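Local atomic coordinates of tyrosine specific protein phosphatase (Trypanosoma cruzi, PDB entry 4AZ1), a protein that probably hydrolyses the phosphate ester of phosphotyrosine in protein substrates. Residues R132-E137 and Q188-G193; P102-M107 and P221-C226; A16-V21 and Q272-Y277. One frame throughout, in Å; residues are numbered along the deposited sequence.

Contact 1. Residues R132-E137 and Q188-G193; sequences RYWPEE and QVQYTG. With FMT (formic acid), chain G.
Gln-188 reaches from strand 184-191 of the central mixed sheet, the core of the protein tyrosine phosphatase fold, to Tyr-133 and Trp-134 in the loop 132-137 after strand 127-128, whose Tyr-Trp-Pro sequence matches the YWP motif of the family. Its CB points toward that loop, and CG, placed anti to the backbone N (chi1 -174°), passes 3.8 Å from Tyr-133 OH. A bend at the next torsion swings the amide inward, with CD 4.1 Å from Trp-134 CE3. At the tip, NE2 donates to Tyr-133 OH over 3.1 Å in a moderately bent bond, the hydroxyl lying tilted from the amide plane. The same nitrogen comes within 3.4 Å of Trp-134 CZ3. Tyr-133 OH is shared: it also bonds His-225 NE2. The two aromatic residues are packed together within their own loop: Trp-134 CE3 sits over the centre of the Tyr-133 ring, and one indole face carries Arg-132 CG over its centre. Two residues along the strand, Gln-190 extends at about a right angle to Trp-134, with Gln-190 OE1 3.8 Å from Trp-134 CZ2. Arg-172 on the adjacent strand 169-177 bonds OE1 of both glutamines and makes a cation-pi contact with Trp-134. Gln-190 NE2 bonds Thr-120 O and donates, over 2.7 Å, to O1 of a formic acid molecule, probably from the crystallisation liquor.

Contact 2. Residues P102-M107 and P221-C226; sequences PDFLAM and PVVVHC
Phe-104 turns the edge of its ring toward the face of His-225 in an offset edge-to-face pair, the planes 78° apart and the centroids separated by 6.0 Å. The leading atom is CZ, 4.4 Å from His-225 CD2. Another edge carbon of the phenyl, CE1, meets Val-223 CG1 at 4.1 Å close to the ring plane, so the ring is directed at both strand residues by its rim. The side chains of Phe-104, on helix 101-110, and Val-223 approach each other from opposite directions. Met-107, one turn further on, behaves differently: bent at its last two torsions, it slides past Val-223 until Met-107 CE lies 4.2 Å from Val-223 CG2. The two methyls of Val-223 are thus divided, one to Phe-104 and one to Met-107. The imidazole that receives the phenyl edge is held at both nitrogens. His-225 ND1 donates over 3.1 Å to a lone pair of Cys-226 O, in the carbonyl plane, and NE2 bonds Tyr-133; together these fix the rotation of the ring. His-225 and Cys-226 begin a match to the HCX5R signature of protein tyrosine phosphatases, so this packing lies at the strand end leading into what is, as in the family, probably the phosphate-binding loop. The short helix and strand axes run nearly antiparallel, at 156° and 12.3 Å apart. Strand 222-225 is flanked in the sheet by strands 90-93 and 115-118, and while helix 101-110 covers the Val-223 side, Val-224 packs on helix 232-247.

Contact 3. Residues A16-V21 and Q272-Y277; sequences AQYERV and QRMEQY
Met-274 and Tyr-277 carry segment 272-277 against Tyr-18 and Val-21 of the N-terminal helix 14-30. Gln-272 and Arg-273 precede helix 274-288 and serve its start. Arg-273 takes the N-cap position, and its backbone N donates over 3.1 Å to OE1 of Gln-276, approaching from above the carbonyl plane; Gln-272 N adds a weak bond to the same oxygen. The Arg-273 side chain turns elsewhere, to a salt bridge with Asp-196. Met-274 then projects toward helix 14-30, and its bent chain brings CE to 3.8 Å from Tyr-18 OH. The two side chains cross at about a right angle, with the phenol of Tyr-18 also packed on Leu-298 and Leu-299 of helix 293-299. Gln-276 folds back to receive the bonds already described. Tyr-277 completes the contact: its side chain and that of Val-21 slide past each other in opposite directions, and Val-21 CG1 touches the ring edge at Tyr-277 CD2, 3.7 Å away and near the ring plane. The phenol hydroxyl is bonded to Glu-24, one turn beyond the segment on the same N-terminal helix. Two glutamines four residues apart just where a helix begins are consistent with the Q-loop of protein tyrosine phosphatases, here backed by an N-terminal helix.

In the fold
From the N terminus, helix 14-30 opens the widest loop, which contact 3 closes only when the chain reaches helix 274-288. Within it, helix 101-110 begins the span ended by strand 222-225 in contact 2, and within that the loop at 132-137 begins the shortest span, ended by strand 184-191 in contact 1. The three closures are concentric; none cross. Contacts 1 and 2 reach the same mixed sheet, their centres 13 Å apart, and meet directly: Tyr-133 OH lies 2.7 Å from His-225 NE2, a probable hydrogen bond, and Tyr-133 CE1 packs 3.8 Å from Phe-104 CE2. Contact 3, with its centre about 29 Å from either, instead joins helix 14-30 to the start of helix 274-288.

Contact 1. Residues R132-E137 and Q188-G193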
loop_
_atom_site.group_PDB
_atom_site.type_symbol
_atom_site.label_atom_id
_atom_site.label_comp_id
_atom_site.label_asym_id
_atom_site.label_seq_id
_atom_site.Cartn_x
_atom_site.Cartn_y
_atom_site.Cartn_z
ATOM N N ARG A 132 4.282 -8.614 -1.684
ATOM C CA ARG A 132 3.047 -9.333 -1.370
ATOM C C ARG A 132 1.832 -8.415 -1.176
ATOM O O ARG A 132 1.887 -7.408 -0.445
ATOM C CB ARG A 132 3.241 -10.198 -0.118
ATOM C CG ARG A 132 2.005 -11.029 0.239
ATOM C CD ARG A 132 2.325 -12.032 1.345
ATOM N NE ARG A 132 2.968 -11.368 2.470
ATOM C CZ ARG A 132 2.310 -10.692 3.413
ATOM N NH1 ARG A 132 0.982 -10.598 3.372
ATOM N NH2 ARG A 132 2.976 -10.112 4.407
ATOM N N TYR A 133 0.729 -8.765 -1.829
ATOM C CA TYR A 133 -0.514 -8.034 -1.620
ATOM C C TYR A 133 -1.675 -8.953 -1.227
ATOM O O TYR A 133 -2.833 -8.531 -1.219
ATOM C CB TYR A 133 -0.851 -7.192 -2.853
ATOM C CG TYR A 133 -0.811 -7.977 -4.149
ATOM C CD1 TYR A 133 -1.916 -8.691 -4.582
ATOM C CD2 TYR A 133 0.328 -7.979 -4.946
ATOM C CE1 TYR A 133 -1.898 -9.402 -5.777
ATOM C CE2 TYR A 133 0.362 -8.697 -6.154
ATOM C CZ TYR A 133 -0.754 -9.402 -6.553
ATOM O OH TYR A 133 -0.741 -10.106 -7.736
ATOM N N TRP A 134 -1.355 -10.202 -0.887
ATOM C CA TRP A 134 -2.370 -11.180 -0.480
ATOM C C TRP A 134 -2.092 -11.647 0.940
ATOM O O TRP A 134 -0.950 -11.579 1.388
ATOM C CB TRP A 134 -2.361 -12.386 -1.431
ATOM C CG TRP A 134 -1.021 -13.049 -1.499
ATOM C CD1 TRP A 134 -0.542 -14.024 -0.669
ATOM C CD2 TRP A 134 0.018 -12.772 -2.442
ATOM N NE1 TRP A 134 0.736 -14.370 -1.041
ATOM C CE2 TRP A 134 1.101 -13.618 -2.124
ATOM C CE3 TRP A 134 0.133 -11.892 -3.526
ATOM C CZ2 TRP A 134 2.293 -13.614 -2.867
ATOM C CZ3 TRP A 134 1.318 -11.885 -4.258
ATOM C CH2 TRP A 134 2.379 -12.741 -3.928
ATOM N N PRO A 135 -3.134 -12.123 1.654
ATOM C CA PRO A 135 -2.895 -12.613 3.019
ATOM C C PRO A 135 -2.080 -13.893 2.977
ATOM O O PRO A 135 -2.277 -14.714 2.072
ATOM C CB PRO A 135 -4.308 -12.936 3.556
ATOM C CG PRO A 135 -5.292 -12.382 2.514
ATOM C CD PRO A 135 -4.537 -12.303 1.223
ATOM N N GLU A 136 -1.182 -14.066 3.939
ATOM C CA GLU A 136 -0.404 -15.287 4.021
ATOM C C GLU A 136 -1.264 -16.394 4.612
ATOM O O GLU A 136 -2.015 -16.151 5.582
ATOM C CB GLU A 136 0.826 -15.084 4.909
ATOM C CG GLU A 136 1.978 -14.323 4.270
ATOM C CD GLU A 136 3.199 -14.277 5.179
ATOM O OE1 GLU A 136 3.054 -13.868 6.356
ATOM O OE2 GLU A 136 4.296 -14.665 4.721
ATOM N N GLU A 137 -1.142 -17.597 4.040
ATOM C CA GLU A 137 -1.779 -18.806 4.578
ATOM C C GLU A 137 -1.698 -18.915 6.099
ATOM O O GLU A 137 -2.690 -19.222 6.767
ATOM C CB GLU A 137 -1.122 -20.049 3.979
ATOM C CG GLU A 137 -1.582 -20.405 2.587
ATOM C CD GLU A 137 -2.401 -21.682 2.553
ATOM O OE1 GLU A 137 -3.340 -21.815 3.369
ATOM O OE2 GLU A 137 -2.100 -22.554 1.706
ATOM N N GLN A 188 -6.455 -14.756 -7.848
ATOM C CA GLN A 188 -5.069 -14.495 -8.251
ATOM C C GLN A 188 -4.359 -15.819 -8.501
ATOM O O GLN A 188 -4.444 -16.742 -7.692
ATOM C CB GLN A 188 -4.286 -13.667 -7.214
ATOM C CG GLN A 188 -2.883 -13.256 -7.686
ATOM C CD GLN A 188 -1.782 -13.711 -6.727
ATOM O OE1 GLN A 188 -1.963 -14.664 -5.959
ATOM N NE2 GLN A 188 -0.640 -13.023 -6.763
ATOM N N VAL A 189 -3.665 -15.912 -9.634
ATOM C CA VAL A 189 -2.939 -17.125 -9.992
ATOM C C VAL A 189 -1.461 -16.733 -10.084
ATOM O O VAL A 189 -1.098 -15.866 -10.873
ATOM C CB VAL A 189 -3.422 -17.681 -11.350
ATOM C CG1 VAL A 189 -2.747 -19.023 -11.662
ATOM C CG2 VAL A 189 -4.943 -17.867 -11.340
ATOM N N GLN A 190 -0.615 -17.339 -9.260
ATOM C CA GLN A 190 0.807 -17.026 -9.309
ATOM C C GLN A 190 1.581 -18.208 -9.885
ATOM O O GLN A 190 1.455 -19.342 -9.414
ATOM C CB GLN A 190 1.352 -16.662 -7.915
ATOM C CG GLN A 190 2.840 -16.249 -7.908
ATOM C CD GLN A 190 3.384 -16.047 -6.504
ATOM O OE1 GLN A 190 2.712 -16.373 -5.518
ATOM N NE2 GLN A 190 4.605 -15.496 -6.402
ATOM N N TYR A 191 2.393 -17.931 -10.897
ATOM C CA TYR A 191 3.229 -18.949 -11.513
ATOM C C TYR A 191 4.684 -18.641 -11.167
ATOM O O TYR A 191 5.223 -17.587 -11.555
ATOM C CB TYR A 191 3.001 -18.940 -13.029
ATOM C CG TYR A 191 3.944 -19.814 -13.818
ATOM C CD1 TYR A 191 4.301 -21.065 -13.359
ATOM C CD2 TYR A 191 4.475 -19.379 -15.039
ATOM C CE1 TYR A 191 5.173 -21.867 -14.072
ATOM C CE2 TYR A 191 5.331 -20.180 -15.770
ATOM C CZ TYR A 191 5.679 -21.425 -15.281
ATOM O OH TYR A 191 6.535 -22.240 -15.993
ATOM N N THR A 192 5.313 -19.561 -10.433
ATOM C CA THR A 192 6.659 -19.346 -9.892
ATOM C C THR A 192 7.705 -20.250 -10.541
ATOM O O THR A 192 8.818 -20.387 -10.021
ATOM C CB THR A 192 6.704 -19.620 -8.363
ATOM O OG1 THR A 192 6.297 -20.970 -8.114
ATOM C CG2 THR A 192 5.805 -18.676 -7.602
ATOM N N GLY A 193 7.361 -20.869 -11.668
ATOM C CA GLY A 193 8.273 -21.809 -12.301
ATOM C C GLY A 193 8.969 -21.245 -13.535
ATOM O O GLY A 193 9.555 -21.993 -14.321
HETATM C C FMT G . 6.946 -16.612 -3.966
HETATM O O1 FMT G . 6.619 -15.639 -4.645
HETATM O O2 FMT G . 8.019 -17.208 -4.098
#

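Contact 2. Residues P102-M107 and P221-C226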
loop_
_atom_site.group_PDB
_atom_site.type_symbol
_atom_site.label_atom_id
_atom_site.label_comp_id
_atom_site.label_asym_id
_atom_site.label_seq_id
_atom_site.Cartn_x
_atom_site.Cartn_y
_atom_site.Cartn_z
ATOM N N PRO A 102 -2.137 0.032 -2.267
ATOM C CA PRO A 102 -3.539 0.423 -2.078
ATOM C C PRO A 102 -4.185 0.836 -3.405
ATOM O O PRO A 102 -5.363 0.517 -3.638
ATOM C CB PRO A 102 -3.448 1.629 -1.133
ATOM C CG PRO A 102 -2.147 1.460 -0.409
ATOM C CD PRO A 102 -1.225 0.816 -1.406
ATOM N N ASP A 103 -3.431 1.542 -4.247
ATOM C CA ASP A 103 -3.894 1.893 -5.592
ATOM C C ASP A 103 -4.243 0.647 -6.394
ATOM O O ASP A 103 -5.257 0.597 -7.103
ATOM C CB ASP A 103 -2.802 2.654 -6.338
ATOM C CG ASP A 103 -2.354 3.902 -5.602
ATOM O OD1 ASP A 103 -1.715 3.769 -4.523
ATOM O OD2 ASP A 103 -2.636 5.008 -6.115
ATOM N N PHE A 104 -3.391 -0.360 -6.291
ATOM C CA PHE A 104 -3.555 -1.566 -7.091
ATOM C C PHE A 104 -4.847 -2.267 -6.667
ATOM O O PHE A 104 -5.683 -2.626 -7.508
ATOM C CB PHE A 104 -2.338 -2.467 -6.896
ATOM C CG PHE A 104 -2.379 -3.758 -7.683
ATOM C CD1 PHE A 104 -2.245 -3.756 -9.066
ATOM C CD2 PHE A 104 -2.516 -4.976 -7.031
ATOM C CE1 PHE A 104 -2.258 -4.954 -9.783
ATOM C CE2 PHE A 104 -2.536 -6.178 -7.743
ATOM C CZ PHE A 104 -2.404 -6.166 -9.113
ATOM N N LEU A 105 -5.018 -2.434 -5.360
ATOM C CA LEU A 105 -6.197 -3.121 -4.829
ATOM C C LEU A 105 -7.469 -2.334 -5.121
ATOM O O LEU A 105 -8.529 -2.915 -5.416
ATOM C CB LEU A 105 -6.055 -3.372 -3.321
ATOM C CG LEU A 105 -4.887 -4.278 -2.905
ATOM C CD1 LEU A 105 -4.880 -4.569 -1.391
ATOM C CD2 LEU A 105 -4.880 -5.572 -3.683
ATOM N N ALA A 106 -7.369 -1.010 -5.028
ATOM C CA ALA A 106 -8.516 -0.153 -5.304
ATOM C C ALA A 106 -8.950 -0.304 -6.757
ATOM O O ALA A 106 -10.149 -0.295 -7.068
ATOM C CB ALA A 106 -8.184 1.300 -5.009
ATOM N N MET A 107 -7.963 -0.409 -7.643
ATOM C CA MET A 107 -8.219 -0.638 -9.058
ATOM C C MET A 107 -8.952 -1.953 -9.245
ATOM O O MET A 107 -9.976 -1.990 -9.925
ATOM C CB MET A 107 -6.913 -0.649 -9.857
ATOM C CG MET A 107 -7.103 -0.863 -11.359
ATOM S SD MET A 107 -7.121 -2.616 -11.845
ATOM C CE MET A 107 -5.568 -3.155 -11.101
ATOM N N PRO A 221 -11.066 -6.775 -18.118
ATOM C CA PRO A 221 -9.741 -7.201 -18.577
ATOM C C PRO A 221 -9.081 -8.107 -17.540
ATOM O O PRO A 221 -9.365 -8.000 -16.339
ATOM C CB PRO A 221 -8.952 -5.891 -18.667
ATOM C CG PRO A 221 -9.921 -4.780 -18.324
ATOM C CD PRO A 221 -11.064 -5.394 -17.604
ATOM N N VAL A 222 -8.214 -8.999 -18.006
ATOM C CA VAL A 222 -7.399 -9.811 -17.112
ATOM C C VAL A 222 -6.134 -9.034 -16.742
ATOM O O VAL A 222 -5.418 -8.558 -17.625
ATOM C CB VAL A 222 -6.976 -11.114 -17.797
ATOM C CG1 VAL A 222 -5.948 -11.849 -16.941
ATOM C CG2 VAL A 222 -8.204 -11.979 -18.079
ATOM N N VAL A 223 -5.853 -8.893 -15.450
ATOM C CA VAL A 223 -4.629 -8.217 -15.027
ATOM C C VAL A 223 -3.447 -9.192 -15.031
ATOM O O VAL A 223 -3.539 -10.288 -14.473
ATOM C CB VAL A 223 -4.775 -7.579 -13.632
ATOM C CG1 VAL A 223 -3.403 -7.119 -13.093
ATOM C CG2 VAL A 223 -5.756 -6.408 -13.678
ATOM N N VAL A 224 -2.342 -8.795 -15.666
ATOM C CA VAL A 224 -1.131 -9.619 -15.711
ATOM C C VAL A 224 0.093 -8.801 -15.296
ATOM O O VAL A 224 0.329 -7.723 -15.842
ATOM C CB VAL A 224 -0.882 -10.160 -17.134
ATOM C CG1 VAL A 224 0.279 -11.153 -17.131
ATOM C CG2 VAL A 224 -2.133 -10.802 -17.678
ATOM N N HIS A 225 0.870 -9.295 -14.336
ATOM C CA HIS A 225 2.090 -8.579 -13.972
ATOM C C HIS A 225 3.231 -9.532 -13.688
ATOM O O HIS A 225 3.009 -10.660 -13.266
ATOM C CB HIS A 225 1.871 -7.650 -12.764
ATOM C CG HIS A 225 1.688 -8.365 -11.466
ATOM N ND1 HIS A 225 2.722 -8.583 -10.581
ATOM C CD2 HIS A 225 0.576 -8.893 -10.886
ATOM C CE1 HIS A 225 2.260 -9.210 -9.509
ATOM N NE2 HIS A 225 0.964 -9.417 -9.676
ATOM N N CYS A 226 4.449 -9.075 -13.962
ATOM C CA CYS A 226 5.645 -9.754 -13.486
ATOM C C CYS A 226 6.306 -8.784 -12.526
ATOM O O CYS A 226 5.654 -8.358 -11.573
ATOM C CB CYS A 226 6.560 -10.158 -14.638
ATOM S SG CYS A 226 6.773 -8.919 -15.930
#

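Contact 3. Residues A16-V21 and Q272-Y277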
loop_
_atom_site.group_PDB
_atom_site.type_symbol
_atom_site.label_atom_id
_atom_site.label_comp_id
_atom_site.label_asym_id
_atom_site.label_seq_id
_atom_site.Cartn_x
_atom_site.Cartn_y
_atom_site.Cartn_z
ATOM N N ALA A 16 18.309 -22.275 -38.183
ATOM C CA ALA A 16 17.569 -21.217 -38.861
ATOM C C ALA A 16 16.447 -20.670 -37.971
ATOM O O ALA A 16 16.177 -19.463 -37.973
ATOM C CB ALA A 16 17.010 -21.714 -40.198
ATOM N N GLN A 17 15.791 -21.552 -37.225
ATOM C CA GLN A 17 14.761 -21.117 -36.286
ATOM C C GLN A 17 15.356 -20.186 -35.236
ATOM O O GLN A 17 14.810 -19.120 -34.964
ATOM C CB GLN A 17 14.107 -22.312 -35.590
ATOM C CG GLN A 17 13.200 -23.149 -36.483
ATOM C CD GLN A 17 12.712 -24.399 -35.770
ATOM O OE1 GLN A 17 13.317 -24.843 -34.784
ATOM N NE2 GLN A 17 11.608 -24.966 -36.251
ATOM N N TYR A 18 16.477 -20.588 -34.652
ATOM C CA TYR A 18 17.123 -19.782 -33.623
ATOM C C TYR A 18 17.548 -18.417 -34.175
ATOM O O TYR A 18 17.350 -17.394 -33.525
ATOM C CB TYR A 18 18.325 -20.528 -33.038
ATOM C CG TYR A 18 19.010 -19.803 -31.900
ATOM C CD1 TYR A 18 19.984 -18.846 -32.153
ATOM C CD2 TYR A 18 18.693 -20.082 -30.580
ATOM C CE1 TYR A 18 20.617 -18.181 -31.125
ATOM C CE2 TYR A 18 19.327 -19.421 -29.540
ATOM C CZ TYR A 18 20.290 -18.470 -29.823
ATOM O OH TYR A 18 20.933 -17.797 -28.805
ATOM N N GLU A 19 18.108 -18.416 -35.383
ATOM C CA GLU A 19 18.576 -17.206 -36.035
ATOM C C GLU A 19 17.446 -16.263 -36.461
ATOM O O GLU A 19 17.599 -15.044 -36.415
ATOM C CB GLU A 19 19.426 -17.575 -37.258
ATOM C CG GLU A 19 20.793 -18.140 -36.893
ATOM C CD GLU A 19 21.649 -18.454 -38.114
ATOM O OE1 GLU A 19 21.236 -18.111 -39.250
ATOM O OE2 GLU A 19 22.738 -19.044 -37.930
ATOM N N ARG A 20 16.333 -16.829 -36.911
ATOM C CA ARG A 20 15.173 -16.027 -37.267
ATOM C C ARG A 20 14.588 -15.334 -36.022
ATOM O O ARG A 20 14.244 -14.151 -36.077
ATOM C CB ARG A 20 14.097 -16.878 -37.941
ATOM C CG ARG A 20 12.762 -16.159 -38.028
ATOM C CD ARG A 20 11.726 -16.899 -38.845
ATOM N NE ARG A 20 10.387 -16.438 -38.479
ATOM C CZ ARG A 20 9.263 -16.792 -39.088
ATOM N NH1 ARG A 20 9.299 -17.614 -40.126
ATOM N NH2 ARG A 20 8.100 -16.313 -38.656
ATOM N N VAL A 21 14.489 -16.061 -34.912
ATOM C CA VAL A 21 13.985 -15.450 -33.679
ATOM C C VAL A 21 14.888 -14.293 -33.259
ATOM O O VAL A 21 14.408 -13.186 -33.017
ATOM C CB VAL A 21 13.826 -16.453 -32.512
ATOM C CG1 VAL A 21 13.279 -15.733 -31.256
ATOM C CG2 VAL A 21 12.877 -17.572 -32.901
ATOM N N GLN A 272 10.532 -8.098 -23.231
ATOM C CA GLN A 272 11.731 -7.365 -22.878
ATOM C C GLN A 272 13.005 -8.095 -23.314
ATOM O O GLN A 272 13.994 -7.459 -23.633
ATOM C CB GLN A 272 11.722 -7.193 -21.353
ATOM C CG GLN A 272 12.871 -6.402 -20.740
ATOM C CD GLN A 272 12.695 -6.274 -19.222
ATOM O OE1 GLN A 272 11.955 -7.051 -18.605
ATOM N NE2 GLN A 272 13.355 -5.292 -18.627
ATOM N N ARG A 273 12.980 -9.426 -23.318
ATOM C CA ARG A 273 14.201 -10.207 -23.533
ATOM C C ARG A 273 14.014 -11.170 -24.677
ATOM O O ARG A 273 12.899 -11.628 -24.926
ATOM C CB ARG A 273 14.580 -10.996 -22.263
ATOM C CG ARG A 273 14.646 -10.129 -21.017
ATOM C CD ARG A 273 15.345 -10.845 -19.852
ATOM N NE ARG A 273 15.013 -10.230 -18.562
ATOM C CZ ARG A 273 15.530 -9.078 -18.123
ATOM N NH1 ARG A 273 16.387 -8.397 -18.885
ATOM N NH2 ARG A 273 15.187 -8.595 -16.929
ATOM N N MET A 274 15.114 -11.485 -25.356
ATOM C CA MET A 274 15.064 -12.318 -26.551
ATOM C C MET A 274 14.398 -13.669 -26.256
ATOM O O MET A 274 13.541 -14.140 -27.017
ATOM C CB MET A 274 16.478 -12.504 -27.119
ATOM C CG MET A 274 16.549 -13.288 -28.430
ATOM S SD MET A 274 16.532 -15.086 -28.156
ATOM C CE MET A 274 18.253 -15.363 -27.712
ATOM N N GLU A 275 14.777 -14.291 -25.145
ATOM C CA GLU A 275 14.257 -15.622 -24.842
ATOM C C GLU A 275 12.779 -15.551 -24.496
ATOM O O GLU A 275 12.069 -16.540 -24.652
ATOM C CB GLU A 275 15.056 -16.322 -23.729
ATOM C CG GLU A 275 14.862 -15.723 -22.364
ATOM C CD GLU A 275 15.729 -14.501 -22.129
ATOM O OE1 GLU A 275 16.451 -14.073 -23.069
ATOM O OE2 GLU A 275 15.688 -13.978 -20.992
ATOM N N GLN A 276 12.299 -14.383 -24.063
ATOM C CA GLN A 276 10.865 -14.251 -23.792
ATOM C C GLN A 276 10.075 -14.223 -25.105
ATOM O O GLN A 276 8.969 -14.735 -25.168
ATOM C CB GLN A 276 10.569 -13.004 -22.934
ATOM C CG GLN A 276 11.017 -13.160 -21.460
ATOM C CD GLN A 276 11.186 -11.814 -20.771
ATOM O OE1 GLN A 276 10.989 -10.768 -21.399
ATOM N NE2 GLN A 276 11.572 -11.830 -19.487
ATOM N N TYR A 277 10.653 -13.629 -26.144
ATOM C CA TYR A 277 10.030 -13.600 -27.466
ATOM C C TYR A 277 10.060 -15.013 -28.058
ATOM O O TYR A 277 9.085 -15.497 -28.665
ATOM C CB TYR A 277 10.793 -12.603 -28.362
ATOM C CG TYR A 277 10.251 -12.458 -29.775
ATOM C CD1 TYR A 277 9.032 -11.818 -30.019
ATOM C CD2 TYR A 277 10.969 -12.933 -30.863
ATOM C CE1 TYR A 277 8.536 -11.677 -31.322
ATOM C CE2 TYR A 277 10.484 -12.799 -32.170
ATOM C CZ TYR A 277 9.269 -12.163 -32.386
ATOM O OH TYR A 277 8.789 -12.018 -33.677
#